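Local coordinates for protein TrwG component of type IV secretion system (Bartonella birtlesii, PDB 4JF8) that is a VirB8-family inner-membrane component of a type IV secretion system, represented here by its soluble domain, and probably serves in assembly of the secretion channel, at residues A[46-51]-A[145-150]; A[54-59]-A[167-172]; A[66-71]-A[81-86]. All blocks are in the same frame, centred on the assembly; numbering follows the deposited sequence.

Contact 1: residues A[46-51]-A[145-150]; sequences RYWLNQ and YTYVGA. With EDO (1,2-ethanediol), chain D.
Two tyrosines of strand 137-147, Tyr145 and Tyr147, pack on Leu49 and Trp48 of helix 42-57, yet their hydroxyls bond the two carboxylate oxygens of one residue, Asp45, just before segment 46-51. No hydrogen bond joins the two segments themselves. Tyr145 meets Leu49 with its ring. With chi1 at 68° the ring is swung back over its own backbone, and Leu49 meets one face. Leu49 CD2 is 3.8 Å from Tyr145 CD2, and Leu49 CD1 is 4.0 Å from Tyr145 CE2. Tyr147 meets Trp48 with its hydroxyl end. Trp48 CD1 lies at the edge of the phenol ring, 3.7 Å from Tyr147 OH and 4.0 Å from Tyr147 CE2. Tyr47 CD2 lies over the centre of the Trp48 ring. Trp48 NE1 donates to O2 of an ethanediol at 2.9 Å, with an N-H...O angle of 148°. The same diol, probably from the crystallisation liquor, also bonds Trp48 of the second subunit. The rings of Tyr47 and Trp48 meet those of Trp48 and Tyr47 of that subunit, and the two Tyr47 hydroxyls are hydrogen-bonded. The chemistry implies mostly apolar packing between helix and strand, with the two buried phenol oxygens each held by an oxygen of the Asp45 carboxylate.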
loop_
_atom_site.group_PDB
_atom_site.type_symbol
_atom_site.label_atom_id
_atom_site.label_comp_id
_atom_site.label_asym_id
_atom_site.label_seq_id
_atom_site.Cartn_x
_atom_site.Cartn_y
_atom_site.Cartn_z
ATOM N N ARG A 46 -14.271 -1.880 2.663
ATOM C CA ARG A 46 -13.399 -2.850 3.338
ATOM C C ARG A 46 -11.941 -2.670 2.925
ATOM O O ARG A 46 -11.054 -2.782 3.758
ATOM C CB ARG A 46 -13.846 -4.292 3.088
ATOM C CG ARG A 46 -15.072 -4.699 3.893
ATOM C CD ARG A 46 -15.434 -6.143 3.641
ATOM N NE ARG A 46 -16.336 -6.623 4.683
ATOM C CZ ARG A 46 -17.184 -7.639 4.566
ATOM N NH1 ARG A 46 -17.293 -8.324 3.430
ATOM N NH2 ARG A 46 -17.944 -7.955 5.602
ATOM N N TYR A 47 -11.690 -2.377 1.648
ATOM C CA TYR A 47 -10.321 -2.125 1.185
ATOM C C TYR A 47 -9.693 -0.992 1.994
ATOM O O TYR A 47 -8.573 -1.142 2.523
ATOM C CB TYR A 47 -10.311 -1.784 -0.302
ATOM C CG TYR A 47 -8.958 -1.354 -0.810
ATOM C CD1 TYR A 47 -7.995 -2.290 -1.131
ATOM C CD2 TYR A 47 -8.611 -0.000 -0.902
ATOM C CE1 TYR A 47 -6.738 -1.911 -1.581
ATOM C CE2 TYR A 47 -7.355 0.393 -1.345
ATOM C CZ TYR A 47 -6.421 -0.572 -1.665
ATOM O OH TYR A 47 -5.161 -0.212 -2.095
ATOM N N TRP A 48 -10.383 0.136 2.093
ATOM C CA TRP A 48 -9.840 1.296 2.804
ATOM C C TRP A 48 -9.727 1.087 4.311
ATOM O O TRP A 48 -8.724 1.468 4.922
ATOM C CB TRP A 48 -10.606 2.584 2.461
ATOM C CG TRP A 48 -10.316 2.980 1.053
ATOM C CD1 TRP A 48 -11.161 2.884 -0.019
ATOM C CD2 TRP A 48 -9.070 3.464 0.543
ATOM N NE1 TRP A 48 -10.509 3.276 -1.159
ATOM C CE2 TRP A 48 -9.220 3.628 -0.848
ATOM C CE3 TRP A 48 -7.828 3.741 1.125
ATOM C CZ2 TRP A 48 -8.162 4.074 -1.657
ATOM C CZ3 TRP A 48 -6.809 4.198 0.321
ATOM C CH2 TRP A 48 -6.981 4.355 -1.047
ATOM N N LEU A 49 -10.734 0.452 4.905
ATOM C CA LEU A 49 -10.697 0.152 6.330
ATOM C C LEU A 49 -9.557 -0.789 6.670
ATOM O O LEU A 49 -8.889 -0.616 7.690
ATOM C CB LEU A 49 -12.031 -0.447 6.773
ATOM C CG LEU A 49 -13.196 0.564 6.740
ATOM C CD1 LEU A 49 -14.541 -0.164 6.714
ATOM C CD2 LEU A 49 -13.133 1.584 7.875
ATOM N N ASN A 50 -9.370 -1.804 5.840
ATOM C CA ASN A 50 -8.265 -2.733 6.019
ATOM C C ASN A 50 -6.920 -2.009 5.921
ATOM O O ASN A 50 -6.024 -2.199 6.759
ATOM C CB ASN A 50 -8.372 -3.844 4.968
ATOM C CG ASN A 50 -7.344 -4.924 5.141
ATOM O OD1 ASN A 50 -7.318 -5.594 6.177
ATOM N ND2 ASN A 50 -6.524 -5.153 4.113
ATOM N N GLN A 51 -6.764 -1.194 4.883
ATOM C CA GLN A 51 -5.519 -0.457 4.718
ATOM C C GLN A 51 -5.280 0.405 5.952
ATOM O O GLN A 51 -4.154 0.502 6.457
ATOM C CB GLN A 51 -5.606 0.437 3.490
ATOM C CG GLN A 51 -4.314 1.192 3.239
ATOM C CD GLN A 51 -4.289 1.985 1.939
ATOM O OE1 GLN A 51 -4.097 3.199 1.936
ATOM N NE2 GLN A 51 -4.499 1.304 0.840
ATOM N N TYR A 145 -16.000 6.856 9.366
ATOM C CA TYR A 145 -15.312 7.209 8.117
ATOM C C TYR A 145 -16.257 7.868 7.146
ATOM O O TYR A 145 -17.478 7.767 7.279
ATOM C CB TYR A 145 -14.624 5.994 7.489
ATOM C CG TYR A 145 -15.564 4.935 6.969
ATOM C CD1 TYR A 145 -15.948 4.895 5.646
ATOM C CD2 TYR A 145 -16.070 3.951 7.821
ATOM C CE1 TYR A 145 -16.804 3.909 5.161
ATOM C CE2 TYR A 145 -16.927 2.970 7.359
ATOM C CZ TYR A 145 -17.281 2.938 6.023
ATOM O OH TYR A 145 -18.122 1.947 5.547
ATOM N N THR A 146 -15.684 8.540 6.161
ATOM C CA THR A 146 -16.427 9.224 5.120
ATOM C C THR A 146 -15.502 9.332 3.913
ATOM O O THR A 146 -14.312 9.026 3.991
ATOM C CB THR A 146 -16.876 10.627 5.594
ATOM O OG1 THR A 146 -17.845 11.148 4.677
ATOM C CG2 THR A 146 -15.697 11.581 5.732
ATOM N N TYR A 147 -16.064 9.779 2.807
ATOM C CA TYR A 147 -15.284 10.088 1.604
ATOM C C TYR A 147 -15.560 11.534 1.241
ATOM O O TYR A 147 -16.719 11.894 1.004
ATOM C CB TYR A 147 -15.665 9.179 0.440
ATOM C CG TYR A 147 -15.387 7.704 0.648
ATOM C CD1 TYR A 147 -16.311 6.873 1.279
ATOM C CD2 TYR A 147 -14.211 7.141 0.184
ATOM C CE1 TYR A 147 -16.066 5.529 1.435
ATOM C CE2 TYR A 147 -13.953 5.793 0.329
ATOM C CZ TYR A 147 -14.881 4.991 0.953
ATOM O OH TYR A 147 -14.632 3.634 1.043
ATOM N N VAL A 148 -14.512 12.337 1.191
ATOM C CA VAL A 148 -14.646 13.783 0.999
ATOM C C VAL A 148 -14.386 14.221 -0.441
ATOM O O VAL A 148 -14.527 15.403 -0.738
ATOM C CB VAL A 148 -13.767 14.586 1.983
ATOM C CG1 VAL A 148 -14.082 14.172 3.423
ATOM C CG2 VAL A 148 -12.283 14.471 1.680
ATOM N N GLY A 149 -14.052 13.298 -1.330
ATOM C CA GLY A 149 -13.717 13.660 -2.718
ATOM C C GLY A 149 -12.236 13.726 -2.984
ATOM O O GLY A 149 -11.408 13.653 -2.078
ATOM N N ALA A 150 -11.885 13.855 -4.257
ATOM C CA ALA A 150 -10.494 13.831 -4.666
ATOM C C ALA A 150 -9.707 14.941 -3.995
ATOM O O ALA A 150 -10.136 16.095 -4.007
ATOM C CB ALA A 150 -10.411 13.986 -6.177
HETATM C C1 EDO D . -9.141 2.446 -5.099
HETATM O O1 EDO D . -9.810 2.427 -6.366
HETATM C C2 EDO D . -9.972 1.633 -4.125
HETATM O O2 EDO D . -11.152 2.400 -3.848
#

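Contact 2: residues A[54-59]-A[167-172]; sequences LNRETY and TSYRTD. With EDO (1,2-ethanediol), chain C.
Tyr169, on strand 164-173, is met by two consecutive side chains at the end of helix 42-57, Arg56 over one face of its ring and Glu57 at the hydroxyl edge. The Arg56 chain runs straight out along the ring, head to tail with the tyrosine. Its CD makes a CH-pi contact, 4.0 Å from the centroid of the Tyr169 ring. Tyr169 CD2 lies over the middle of the guanidinium, 3.3 Å from Arg56 CZ. The two planes are 28° apart. Arg56 NH2 also donates to a water that in turn donates to Tyr169 O. The bend of Glu57 at chi2 (-62°) brings the carboxylate to the hydroxyl; its plane is nearly that of the phenol. Tyr169 OH donates to Glu57 OE2 at 2.7 Å, on the anti side of the carboxylate. A second water links Glu57 OE1 with Thr171 OG1. The carboxylate would probably polarise the phenol O-H. Tyr52, one turn before Arg56, bonds Arg56 NH1 through its hydroxyl and meets Tyr169 edge-to-face. The helix end thus packs on the antiparallel sheet of this VirB8 domain (NTF2 clan), where strand 164-173 is outermost within the chain, while Arg56 touches Thr71 of helix 64-73 and Glu57 touches Val105 of strand 101-112.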
loop_
_atom_site.group_PDB
_atom_site.type_symbol
_atom_site.label_atom_id
_atom_site.label_comp_id
_atom_site.label_asym_id
_atom_site.label_seq_id
_atom_site.Cartn_x
_atom_site.Cartn_y
_atom_site.Cartn_z
ATOM N N LEU A 54 -4.322 -1.836 9.128
ATOM C CA LEU A 54 -2.995 -2.428 8.968
ATOM C C LEU A 54 -1.924 -1.358 9.097
ATOM O O LEU A 54 -0.879 -1.583 9.726
ATOM C CB LEU A 54 -2.862 -3.142 7.621
ATOM C CG LEU A 54 -3.639 -4.456 7.498
ATOM C CD1 LEU A 54 -3.479 -5.018 6.098
ATOM C CD2 LEU A 54 -3.156 -5.466 8.539
ATOM N N ASN A 55 -2.118 -0.205 8.481
ATOM C CA ASN A 55 -1.063 0.813 8.507
ATOM C C ASN A 55 -0.955 1.508 9.853
ATOM O O ASN A 55 0.144 1.898 10.243
ATOM C CB ASN A 55 -1.223 1.810 7.364
ATOM C CG ASN A 55 -0.705 1.264 6.068
ATOM O OD1 ASN A 55 0.489 1.374 5.778
ATOM N ND2 ASN A 55 -1.570 0.692 5.266
ATOM N N ARG A 56 -2.052 1.625 10.575
ATOM C CA ARG A 56 -2.042 2.338 11.853
ATOM C C ARG A 56 -1.541 1.464 12.996
ATOM O O ARG A 56 -0.808 1.935 13.867
ATOM C CB ARG A 56 -3.435 2.885 12.174
ATOM C CG ARG A 56 -3.464 3.614 13.508
ATOM C CD ARG A 56 -4.644 4.509 13.689
ATOM N NE ARG A 56 -4.721 5.055 15.044
ATOM C CZ ARG A 56 -5.424 6.120 15.404
ATOM N NH1 ARG A 56 -6.077 6.858 14.508
ATOM N NH2 ARG A 56 -5.453 6.484 16.683
ATOM N N GLU A 57 -1.947 0.202 12.993
ATOM C CA GLU A 57 -1.665 -0.676 14.126
ATOM C C GLU A 57 -0.351 -1.444 13.982
ATOM O O GLU A 57 0.231 -1.876 14.968
ATOM C CB GLU A 57 -2.830 -1.660 14.352
ATOM C CG GLU A 57 -4.160 -1.006 14.703
ATOM C CD GLU A 57 -4.132 -0.219 15.998
ATOM O OE1 GLU A 57 -3.338 -0.550 16.912
ATOM O OE2 GLU A 57 -4.919 0.740 16.103
ATOM N N THR A 58 0.122 -1.642 12.765
ATOM C CA THR A 58 1.411 -2.309 12.557
ATOM C C THR A 58 2.542 -1.469 13.082
ATOM O O THR A 58 2.547 -0.251 12.858
ATOM C CB THR A 58 1.660 -2.567 11.056
ATOM O OG1 THR A 58 0.707 -3.518 10.570
ATOM C CG2 THR A 58 3.073 -3.075 10.798
ATOM N N TYR A 59 3.477 -2.088 13.798
ATOM C CA TYR A 59 4.741 -1.420 14.098
ATOM C C TYR A 59 5.845 -2.234 13.477
ATOM O O TYR A 59 6.081 -3.374 13.870
ATOM C CB TYR A 59 5.008 -1.234 15.617
ATOM C CG TYR A 59 6.280 -0.459 15.785
ATOM C CD1 TYR A 59 6.288 0.915 15.733
ATOM C CD2 TYR A 59 7.503 -1.120 15.926
ATOM C CE1 TYR A 59 7.455 1.630 15.827
ATOM C CE2 TYR A 59 8.688 -0.411 16.011
ATOM C CZ TYR A 59 8.653 0.965 15.974
ATOM O OH TYR A 59 9.820 1.711 16.038
ATOM N N THR A 167 -12.818 9.565 10.476
ATOM C CA THR A 167 -13.300 10.704 11.262
ATOM C C THR A 167 -13.303 10.414 12.753
ATOM O O THR A 167 -13.356 11.341 13.562
ATOM C CB THR A 167 -14.724 11.091 10.835
ATOM O OG1 THR A 167 -15.580 9.953 11.030
ATOM C CG2 THR A 167 -14.735 11.538 9.373
ATOM N N SER A 168 -13.255 9.135 13.114
ATOM C CA SER A 168 -13.107 8.711 14.511
ATOM C C SER A 168 -12.493 7.329 14.532
ATOM O O SER A 168 -12.773 6.518 13.668
ATOM C CB SER A 168 -14.446 8.747 15.264
ATOM O OG SER A 168 -15.352 7.805 14.780
ATOM N N TYR A 169 -11.667 7.059 15.531
ATOM C CA TYR A 169 -11.004 5.768 15.626
ATOM C C TYR A 169 -10.671 5.475 17.072
ATOM O O TYR A 169 -9.961 6.241 17.706
ATOM C CB TYR A 169 -9.733 5.767 14.784
ATOM C CG TYR A 169 -9.021 4.447 14.739
ATOM C CD1 TYR A 169 -9.294 3.535 13.730
ATOM C CD2 TYR A 169 -8.048 4.103 15.668
ATOM C CE1 TYR A 169 -8.630 2.334 13.652
ATOM C CE2 TYR A 169 -7.385 2.908 15.597
ATOM C CZ TYR A 169 -7.676 2.019 14.581
ATOM O OH TYR A 169 -7.028 0.808 14.464
ATOM N N ARG A 170 -11.136 4.336 17.546
ATOM C CA ARG A 170 -10.716 3.810 18.834
ATOM C C ARG A 170 -10.525 2.319 18.723
ATOM O O ARG A 170 -11.108 1.670 17.841
ATOM C CB ARG A 170 -11.741 4.114 19.937
ATOM C CG ARG A 170 -13.116 3.533 19.691
ATOM C CD ARG A 170 -14.089 3.815 20.838
ATOM N NE ARG A 170 -13.625 3.241 22.098
ATOM C CZ ARG A 170 -13.378 3.897 23.234
ATOM N NH1 ARG A 170 -13.616 5.198 23.378
ATOM N NH2 ARG A 170 -12.917 3.204 24.261
ATOM N N THR A 171 -9.709 1.766 19.625
ATOM C CA THR A 171 -9.544 0.310 19.757
ATOM C C THR A 171 -9.855 -0.093 21.186
ATOM O O THR A 171 -9.663 0.685 22.123
ATOM C CB THR A 171 -8.131 -0.154 19.371
ATOM O OG1 THR A 171 -7.184 0.536 20.182
ATOM C CG2 THR A 171 -7.853 0.129 17.926
ATOM N N ASP A 172 -10.410 -1.298 21.320
ATOM C CA ASP A 172 -10.772 -1.858 22.620
ATOM C C ASP A 172 -10.535 -3.361 22.585
ATOM O O ASP A 172 -10.577 -3.976 21.530
ATOM C CB ASP A 172 -12.250 -1.607 22.876
ATOM C CG ASP A 172 -12.586 -0.128 23.003
ATOM O OD1 ASP A 172 -12.365 0.476 24.076
ATOM O OD2 ASP A 172 -13.050 0.484 22.006
HETATM C C1 EDO C . 2.561 2.483 12.723
HETATM O O1 EDO C . 1.823 2.615 13.949
HETATM C C2 EDO C . 2.620 3.799 11.999
HETATM O O2 EDO C . 1.335 4.049 11.510
HETATM O O HOH W 1 -7.820 8.001 16.856
HETATM O O HOH W 2 -4.687 -0.396 19.382
#

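Contact 3: residues A[66-71]-A[81-86]; sequences LNYDTT and QEFYKI. With EDO (1,2-ethanediol), chain B.
Phe83 turns one face to Thr71 and meets Tyr68 through CE2 and CZ. The methyl of Thr71 sits almost on the ring normal: CG2 is 3.5 Å from the centroid of the Phe83 ring. This is a close CH-pi contact. Thr71 OG1 donates to Asn67 O, one turn back in the helix, and this bond fixes the rotation that aims the methyl at Phe83. Thr71 N bonds the same oxygen from the opposite face of its plane. Tyr68 and Phe83 meet obliquely, with their planes at 45°. Phe83 CE2 lies over the face of the Tyr68 ring, 3.6 Å from Tyr68 CD1. These rings belong to an aromatic cluster of Tyr68, Phe83 and Tyr84. It joins consecutive helices 64-73 and 77-85, a nearly antiparallel helical hairpin whose segment axes are 11.2 Å apart at 159°. The hairpin is part of the VirB8 domain, a member of the NTF2 clan, where helices pack beside a curved antiparallel sheet. Tyr68 leaves its helix with CG anti to the backbone N, and this carries the phenol across to Tyr84. Their planes are near parallel, 19° apart, but slid so far that the rings barely overlap. The hydroxyl approaches the ring obliquely, with Tyr68 OH 3.1 Å from Tyr84 CD1. A water hydrogen-bonded to Tyr68 OH also donates to Tyr84 O.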
loop_
_atom_site.group_PDB
_atom_site.type_symbol
_atom_site.label_atom_id
_atom_site.label_comp_id
_atom_site.label_asym_id
_atom_site.label_seq_id
_atom_site.Cartn_x
_atom_site.Cartn_y
_atom_site.Cartn_z
ATOM N N LEU A 66 6.178 4.509 5.590
ATOM C CA LEU A 66 4.973 4.283 4.791
ATOM C C LEU A 66 3.740 4.106 5.647
ATOM O O LEU A 66 2.678 4.664 5.326
ATOM C CB LEU A 66 5.151 3.052 3.926
ATOM C CG LEU A 66 6.169 3.218 2.807
ATOM C CD1 LEU A 66 6.526 1.849 2.278
ATOM C CD2 LEU A 66 5.627 4.096 1.692
ATOM N N ASN A 67 3.837 3.300 6.706
ATOM C CA ASN A 67 2.682 3.057 7.571
ATOM C C ASN A 67 2.195 4.359 8.211
ATOM O O ASN A 67 0.985 4.632 8.225
ATOM C CB ASN A 67 3.057 2.069 8.688
ATOM C CG ASN A 67 3.423 0.667 8.195
ATOM O OD1 ASN A 67 4.256 0.017 8.816
ATOM N ND2 ASN A 67 2.815 0.206 7.126
ATOM N N TYR A 68 3.115 5.145 8.768
ATOM C CA TYR A 68 2.809 6.403 9.436
ATOM C C TYR A 68 2.202 7.404 8.443
ATOM O O TYR A 68 1.176 8.032 8.701
ATOM C CB TYR A 68 4.077 6.951 10.084
ATOM C CG TYR A 68 3.925 8.241 10.827
ATOM C CD1 TYR A 68 3.759 8.259 12.208
ATOM C CD2 TYR A 68 4.003 9.460 10.160
ATOM C CE1 TYR A 68 3.658 9.453 12.891
ATOM C CE2 TYR A 68 3.907 10.663 10.850
ATOM C CZ TYR A 68 3.732 10.638 12.207
ATOM O OH TYR A 68 3.669 11.829 12.900
ATOM N N ASP A 69 2.848 7.560 7.293
ATOM C CA ASP A 69 2.349 8.519 6.318
ATOM C C ASP A 69 0.990 8.132 5.779
ATOM O O ASP A 69 0.151 8.989 5.533
ATOM C CB ASP A 69 3.352 8.704 5.177
ATOM C CG ASP A 69 4.614 9.439 5.605
ATOM O OD1 ASP A 69 4.603 10.152 6.629
ATOM O OD2 ASP A 69 5.626 9.338 4.885
ATOM N N THR A 70 0.767 6.840 5.552
ATOM C CA THR A 70 -0.532 6.387 5.062
ATOM C C THR A 70 -1.608 6.672 6.105
ATOM O O THR A 70 -2.687 7.191 5.793
ATOM C CB THR A 70 -0.499 4.887 4.729
ATOM O OG1 THR A 70 0.436 4.635 3.677
ATOM C CG2 THR A 70 -1.844 4.372 4.329
ATOM N N THR A 71 -1.315 6.325 7.358
ATOM C CA THR A 71 -2.280 6.593 8.417
ATOM C C THR A 71 -2.632 8.086 8.474
ATOM O O THR A 71 -3.815 8.458 8.541
ATOM C CB THR A 71 -1.763 6.128 9.779
ATOM O OG1 THR A 71 -1.482 4.733 9.721
ATOM C CG2 THR A 71 -2.798 6.355 10.850
ATOM N N GLN A 81 -4.173 14.256 14.882
ATOM C CA GLN A 81 -3.596 14.702 16.155
ATOM C C GLN A 81 -3.591 13.587 17.197
ATOM O O GLN A 81 -2.626 13.437 17.933
ATOM C CB GLN A 81 -4.313 15.945 16.682
ATOM C CG GLN A 81 -4.060 17.196 15.833
ATOM C CD GLN A 81 -2.613 17.622 15.917
ATOM O OE1 GLN A 81 -2.079 17.833 17.026
ATOM N NE2 GLN A 81 -1.954 17.713 14.782
ATOM N N GLU A 82 -4.656 12.781 17.225
ATOM C CA GLU A 82 -4.730 11.632 18.139
ATOM C C GLU A 82 -3.643 10.605 17.806
ATOM O O GLU A 82 -2.935 10.135 18.698
ATOM C CB GLU A 82 -6.112 11.014 18.071
ATOM C CG GLU A 82 -7.190 11.909 18.644
ATOM C CD GLU A 82 -8.589 11.413 18.392
ATOM O OE1 GLU A 82 -8.773 10.473 17.601
ATOM O OE2 GLU A 82 -9.534 11.999 18.982
ATOM N N PHE A 83 -3.481 10.300 16.531
ATOM C CA PHE A 83 -2.514 9.306 16.072
ATOM C C PHE A 83 -1.077 9.777 16.329
ATOM O O PHE A 83 -0.231 9.021 16.806
ATOM C CB PHE A 83 -2.726 9.039 14.582
ATOM C CG PHE A 83 -1.632 8.245 13.964
ATOM C CD1 PHE A 83 -1.424 6.919 14.315
ATOM C CD2 PHE A 83 -0.815 8.820 13.002
ATOM C CE1 PHE A 83 -0.399 6.203 13.740
ATOM C CE2 PHE A 83 0.203 8.099 12.415
ATOM C CZ PHE A 83 0.422 6.798 12.786
ATOM N N TYR A 84 -0.805 11.050 16.065
ATOM C CA TYR A 84 0.547 11.579 16.188
ATOM C C TYR A 84 1.045 11.445 17.608
ATOM O O TYR A 84 2.251 11.257 17.825
ATOM C CB TYR A 84 0.623 13.050 15.778
ATOM C CG TYR A 84 0.394 13.355 14.311
ATOM C CD1 TYR A 84 0.608 12.402 13.316
ATOM C CD2 TYR A 84 0.002 14.633 13.908
ATOM C CE1 TYR A 84 0.434 12.716 11.985
ATOM C CE2 TYR A 84 -0.175 14.940 12.587
ATOM C CZ TYR A 84 0.027 13.976 11.622
ATOM O OH TYR A 84 -0.181 14.305 10.286
ATOM N N LYS A 85 0.154 11.526 18.586
ATOM C CA LYS A 85 0.583 11.443 19.987
ATOM C C LYS A 85 1.223 10.098 20.316
ATOM O O LYS A 85 2.087 10.030 21.191
ATOM C CB LYS A 85 -0.581 11.726 20.932
ATOM C CG LYS A 85 -1.023 13.173 20.902
ATOM C CD LYS A 85 -2.083 13.460 21.947
ATOM C CE LYS A 85 -2.707 14.831 21.757
ATOM N NZ LYS A 85 -1.786 15.901 21.262
ATOM N N ILE A 86 0.851 9.036 19.604
ATOM C CA ILE A 86 1.492 7.729 19.797
ATOM C C ILE A 86 3.004 7.823 19.555
ATOM O O ILE A 86 3.779 7.072 20.144
ATOM C CB ILE A 86 0.863 6.669 18.853
ATOM C CG1 ILE A 86 -0.620 6.460 19.203
ATOM C CG2 ILE A 86 1.614 5.344 18.909
ATOM C CD1 ILE A 86 -1.380 5.607 18.223
HETATM C C1 EDO B . 1.525 -3.085 6.834
HETATM O O1 EDO B . 2.800 -2.612 6.377
HETATM C C2 EDO B . 0.506 -2.800 5.743
HETATM O O2 EDO B . 0.670 -3.728 4.660
HETATM O O HOH W 3 4.127 12.180 15.672
#

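How the contacts relate
Contacts 1 and 2 both set helix 42-57 against the antiparallel sheet, on neighbouring strands 137-147 and 164-173. Thr146 of one packs on Thr167 of the other. Contact 3 holds two helices together and reaches the first helix through its 66-71 side. There Asn67 ND2 probably bonds Asn55 OD1, and Thr71 OG1 packs on the backbone of Asn55 and Arg56. The touching residues of contact 1 are all buried, and its helix also meets the second subunit. Its packing is mostly apolar, with no hydrogen bond between the segments. Contacts 2 and 3 are partly buried, and waters bridge their segments. Contact 2 adds charged groups around a tyrosine, whereas contact 3 relies on aromatic rings and a methyl.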